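Local coordinates for protein particle-associated lyase (Acinetobacter bacteriophage AP22, PDB 4Y9V) that probably cleaves the capsular polysaccharide of Acinetobacter baumannii, acting as a trimeric phage tailspike lyase that binds capsular saccharide, at residues G374-G384 against L404-E415. Numbering follows the deposited sequence. Where two conformers were deposited one is given.
Sequences GCVLIAEPRGG and LVHGIIEKQLHE. Unlike the reference sequence in segment 374-384: E380 (reference Lys). With EDO (1,2-ethanediol), chain D.
C375 and V376 both send their backbone N-H to the carbonyl oxygen of L404, which therefore accepts two bonds, the one from V376 N (3.0 Å) nearly collinear with the C=O. With SG lying beside its own backbone N, C375 brings the sulfur to within 3.6 Å of L404 CD1. From V376 onward the two segments run parallel. V376 O receives H406 N, and I378 N then binds H406 O in a nearly straight bond (2.9 Å, 170° at the hydrogen). I378 O takes I408 N and also draws a CA-H...O contact from G407, and I378 CB packs against G407 CA, 3.8 Å away, where there is no side chain. Strands 376-378 and 405-409 are neighbours on one parallel sheet, from successive coils of the right-handed parallel beta-helix characteristic of pectin lyase-like proteins; V376, I378 and V405 share one face, where F386 and L388 of strand 384-389 meet I378 and V405. Beyond I378 the direct pairing gives way to water: one molecule bridges A379 O and I408 O. The CB of P381 points toward 404-415 and meets L413 CD2, and two further waters link the P381 carbonyl to those of K411 and Q412. R382 O is gripped by H414 N (2.8 Å) and weakly by E415 N. The extended R382 side chain, its CG anti to N (chi1 -179°), lays the guanidinium over one face of the H414 ring, centres 4.5 Å apart and planes inclined by 29°. NE is bonded to Y162 O, and NH1 reaches O1 of an ethanediol that in turn donates to G383 O.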
loop_
_atom_site.group_PDB
_atom_site.type_symbol
_atom_site.label_atom_id
_atom_site.label_comp_id
_atom_site.label_asym_id
_atom_site.label_seq_id
_atom_site.Cartn_x
_atom_site.Cartn_y
_atom_site.Cartn_z
ATOM N N GLY A 374 25.745 1.462 -1.794
ATOM C CA GLY A 374 24.482 2.167 -1.950
ATOM C C GLY A 374 23.340 1.223 -2.331
ATOM O O GLY A 374 23.517 0.167 -2.925
ATOM N N CYS A 375 22.098 1.668 -1.981
ATOM C CA CYS A 375 20.884 0.953 -2.311
ATOM C C CYS A 375 20.076 1.543 -3.449
ATOM O O CYS A 375 19.452 0.787 -4.204
ATOM C CB CYS A 375 19.976 0.859 -1.084
ATOM S SG CYS A 375 20.560 -0.325 0.184
ATOM N N VAL A 376 19.997 2.881 -3.547
ATOM C CA VAL A 376 19.125 3.546 -4.481
ATOM C C VAL A 376 19.919 4.631 -5.205
ATOM O O VAL A 376 20.573 5.455 -4.532
ATOM C CB VAL A 376 17.911 4.201 -3.753
ATOM C CG1 VAL A 376 17.001 4.907 -4.741
ATOM C CG2 VAL A 376 17.123 3.157 -2.970
ATOM N N LEU A 377 19.852 4.633 -6.521
ATOM C CA LEU A 377 20.589 5.564 -7.366
ATOM C C LEU A 377 19.639 6.441 -8.166
ATOM O O LEU A 377 18.728 5.944 -8.835
ATOM C CB LEU A 377 21.465 4.784 -8.337
ATOM C CG LEU A 377 22.361 5.649 -9.254
ATOM C CD1 LEU A 377 23.418 6.374 -8.472
ATOM C CD2 LEU A 377 22.968 4.742 -10.321
ATOM N N ILE A 378 19.887 7.748 -8.119
ATOM C CA ILE A 378 19.218 8.755 -8.941
ATOM C C ILE A 378 20.282 9.290 -9.913
ATOM O O ILE A 378 21.059 10.156 -9.571
ATOM C CB ILE A 378 18.603 9.858 -8.074
ATOM C CG1 ILE A 378 17.662 9.357 -7.028
ATOM C CG2 ILE A 378 17.925 10.893 -8.968
ATOM C CD1 ILE A 378 17.231 10.370 -5.988
ATOM N N ALA A 379 20.364 8.711 -11.101
ATOM C CA ALA A 379 21.423 9.017 -12.054
ATOM C C ALA A 379 20.953 9.716 -13.308
ATOM O O ALA A 379 21.823 10.233 -14.029
ATOM C CB ALA A 379 22.070 7.727 -12.541
ATOM N N GLU A 380 19.646 9.795 -13.581
ATOM C CA GLU A 380 19.141 10.590 -14.707
ATOM C C GLU A 380 17.984 11.479 -14.216
ATOM O O GLU A 380 16.880 11.423 -14.767
ATOM C CB GLU A 380 18.726 9.703 -15.890
ATOM C CG GLU A 380 19.894 8.940 -16.499
ATOM C CD GLU A 380 19.553 8.209 -17.802
ATOM O OE1 GLU A 380 18.465 7.619 -17.898
ATOM O OE2 GLU A 380 20.388 8.242 -18.733
ATOM N N PRO A 381 18.186 12.292 -13.167
ATOM C CA PRO A 381 17.062 13.035 -12.633
ATOM C C PRO A 381 16.593 14.172 -13.531
ATOM O O PRO A 381 17.382 14.973 -14.026
ATOM C CB PRO A 381 17.606 13.629 -11.313
ATOM C CG PRO A 381 19.102 13.696 -11.528
ATOM C CD PRO A 381 19.412 12.480 -12.387
ATOM N N ARG A 382 15.280 14.276 -13.664
ATOM C CA ARG A 382 14.607 15.374 -14.364
ATOM C C ARG A 382 13.953 16.345 -13.412
ATOM O O ARG A 382 13.983 17.573 -13.634
ATOM C CB ARG A 382 13.599 14.780 -15.350
ATOM C CG ARG A 382 12.840 15.804 -16.159
ATOM C CD ARG A 382 11.928 15.083 -17.151
ATOM N NE ARG A 382 11.120 15.965 -17.959
ATOM C CZ ARG A 382 9.957 16.389 -17.655
ATOM N NH1 ARG A 382 9.418 16.146 -16.445
ATOM N NH2 ARG A 382 9.297 17.144 -18.493
ATOM N N GLY A 383 13.340 15.842 -12.343
ATOM C CA GLY A 383 12.691 16.681 -11.372
ATOM C C GLY A 383 11.448 15.993 -10.829
ATOM O O GLY A 383 10.996 14.987 -11.374
ATOM N N GLY A 384 10.900 16.551 -9.781
ATOM C CA GLY A 384 9.779 15.967 -9.083
ATOM C C GLY A 384 10.225 15.206 -7.847
ATOM O O GLY A 384 11.336 15.391 -7.351
ATOM N N LEU A 404 23.343 5.661 1.069
ATOM C CA LEU A 404 22.215 4.737 0.933
ATOM C C LEU A 404 21.363 5.096 -0.306
ATOM O O LEU A 404 21.002 4.218 -1.101
ATOM C CB LEU A 404 21.358 4.765 2.194
ATOM C CG LEU A 404 20.235 3.710 2.203
ATOM C CD1 LEU A 404 20.781 2.363 2.531
ATOM C CD2 LEU A 404 19.141 4.125 3.211
ATOM N N VAL A 405 21.036 6.371 -0.391
ATOM C CA VAL A 405 20.270 6.984 -1.473
ATOM C C VAL A 405 21.169 8.100 -2.010
ATOM O O VAL A 405 21.551 8.980 -1.260
ATOM C CB VAL A 405 18.958 7.574 -0.926
ATOM C CG1 VAL A 405 18.165 8.197 -2.067
ATOM C CG2 VAL A 405 18.150 6.531 -0.160
ATOM N N HIS A 406 21.520 8.019 -3.309
ATOM C CA HIS A 406 22.518 8.918 -3.836
ATOM C C HIS A 406 22.072 9.419 -5.207
ATOM O O HIS A 406 21.664 8.618 -6.042
ATOM C CB HIS A 406 23.885 8.205 -3.946
ATOM C CG HIS A 406 25.064 9.105 -3.911
ATOM N ND1 HIS A 406 25.952 9.045 -2.866
ATOM C CD2 HIS A 406 25.481 10.078 -4.769
ATOM C CE1 HIS A 406 26.867 9.953 -3.105
ATOM N NE2 HIS A 406 26.634 10.585 -4.246
ATOM N N GLY A 407 22.170 10.719 -5.385
ATOM C CA GLY A 407 21.865 11.322 -6.674
ATOM C C GLY A 407 23.010 12.173 -7.163
ATOM O O GLY A 407 23.672 12.853 -6.375
ATOM N N ILE A 408 23.214 12.143 -8.475
ATOM C CA ILE A 408 24.209 12.969 -9.143
ATOM C C ILE A 408 23.496 13.748 -10.238
ATOM O O ILE A 408 22.879 13.207 -11.122
ATOM C CB ILE A 408 25.323 12.123 -9.785
ATOM C CG1 ILE A 408 25.988 11.201 -8.763
ATOM C CG2 ILE A 408 26.287 13.038 -10.513
ATOM C CD1 ILE A 408 26.808 11.875 -7.706
ATOM N N ILE A 409 23.587 15.090 -10.118
ATOM C CA ILE A 409 22.946 15.989 -11.072
ATOM C C ILE A 409 23.979 16.404 -12.093
ATOM O O ILE A 409 24.878 17.213 -11.813
ATOM C CB ILE A 409 22.327 17.193 -10.347
ATOM C CG1 ILE A 409 21.254 16.721 -9.358
ATOM C CG2 ILE A 409 21.745 18.166 -11.341
ATOM C CD1 ILE A 409 20.755 17.806 -8.419
ATOM N N GLU A 410 23.897 15.872 -13.314
ATOM C CA GLU A 410 24.855 16.200 -14.355
ATOM C C GLU A 410 24.300 17.125 -15.427
ATOM O O GLU A 410 25.029 17.591 -16.303
ATOM C CB GLU A 410 25.337 14.949 -15.070
ATOM C CG GLU A 410 25.943 13.853 -14.310
ATOM C CD GLU A 410 26.109 12.488 -15.013
ATOM O OE1 GLU A 410 25.459 12.214 -16.072
ATOM O OE2 GLU A 410 26.844 11.735 -14.362
ATOM N N LYS A 411 22.995 17.399 -15.365
ATOM C CA LYS A 411 22.294 18.240 -16.325
ATOM C C LYS A 411 21.337 19.132 -15.559
ATOM O O LYS A 411 20.876 18.757 -14.482
ATOM C CB LYS A 411 21.500 17.378 -17.321
ATOM C CG LYS A 411 22.303 16.421 -18.123
ATOM C CD LYS A 411 23.231 17.029 -19.105
ATOM C CE LYS A 411 23.895 15.994 -19.980
ATOM N NZ LYS A 411 24.815 16.596 -20.988
ATOM N N GLN A 412 20.961 20.246 -16.131
ATOM C CA GLN A 412 19.922 21.052 -15.537
ATOM C C GLN A 412 18.682 20.202 -15.329
ATOM O O GLN A 412 18.245 19.455 -16.210
ATOM C CB GLN A 412 19.596 22.262 -16.406
ATOM C CG GLN A 412 20.708 23.286 -16.517
ATOM C CD GLN A 412 20.914 24.088 -15.247
ATOM O OE1 GLN A 412 20.087 24.105 -14.323
ATOM N NE2 GLN A 412 22.028 24.779 -15.208
ATOM N N LEU A 413 18.081 20.368 -14.167
ATOM C CA LEU A 413 16.754 19.827 -13.858
ATOM C C LEU A 413 15.677 20.614 -14.599
ATOM O O LEU A 413 15.794 21.849 -14.741
ATOM C CB LEU A 413 16.477 19.930 -12.373
ATOM C CG LEU A 413 17.379 19.092 -11.471
ATOM C CD1 LEU A 413 17.219 19.568 -10.039
ATOM C CD2 LEU A 413 17.016 17.625 -11.564
ATOM N N HIS A 414 14.595 19.933 -15.005
ATOM C CA HIS A 414 13.394 20.580 -15.507
ATOM C C HIS A 414 12.528 21.153 -14.403
ATOM O O HIS A 414 11.824 22.144 -14.623
ATOM C CB HIS A 414 12.588 19.602 -16.347
ATOM C CG HIS A 414 13.014 19.357 -17.744
ATOM N ND1 HIS A 414 12.184 19.478 -18.786
ATOM C CD2 HIS A 414 14.187 18.940 -18.187
ATOM C CE1 HIS A 414 12.899 19.191 -19.870
ATOM N NE2 HIS A 414 14.130 18.843 -19.564
ATOM N N GLU A 415 12.552 20.527 -13.235
ATOM C CA GLU A 415 11.730 20.960 -12.101
ATOM C C GLU A 415 12.547 20.691 -10.835
ATOM O O GLU A 415 13.478 19.883 -10.818
ATOM C CB GLU A 415 10.387 20.225 -12.076
ATOM C CG GLU A 415 9.377 20.424 -13.186
ATOM C CD GLU A 415 8.813 21.817 -13.303
ATOM O OE1 GLU A 415 9.040 22.727 -12.474
ATOM O OE2 GLU A 415 8.041 22.002 -14.250
HETATM C C1 EDO D . 9.647 13.694 -13.953
HETATM O O1 EDO D . 10.490 14.749 -14.156
HETATM C C2 EDO D . 8.335 14.084 -13.353
HETATM O O2 EDO D . 7.548 14.779 -14.303
HETATM O O HOH W 1 23.940 11.041 -12.620
HETATM O O HOH W 2 23.730 9.711 -16.013
HETATM O O HOH W 3 19.783 16.361 -13.637
HETATM O O HOH W 4 16.824 17.044 -16.231
#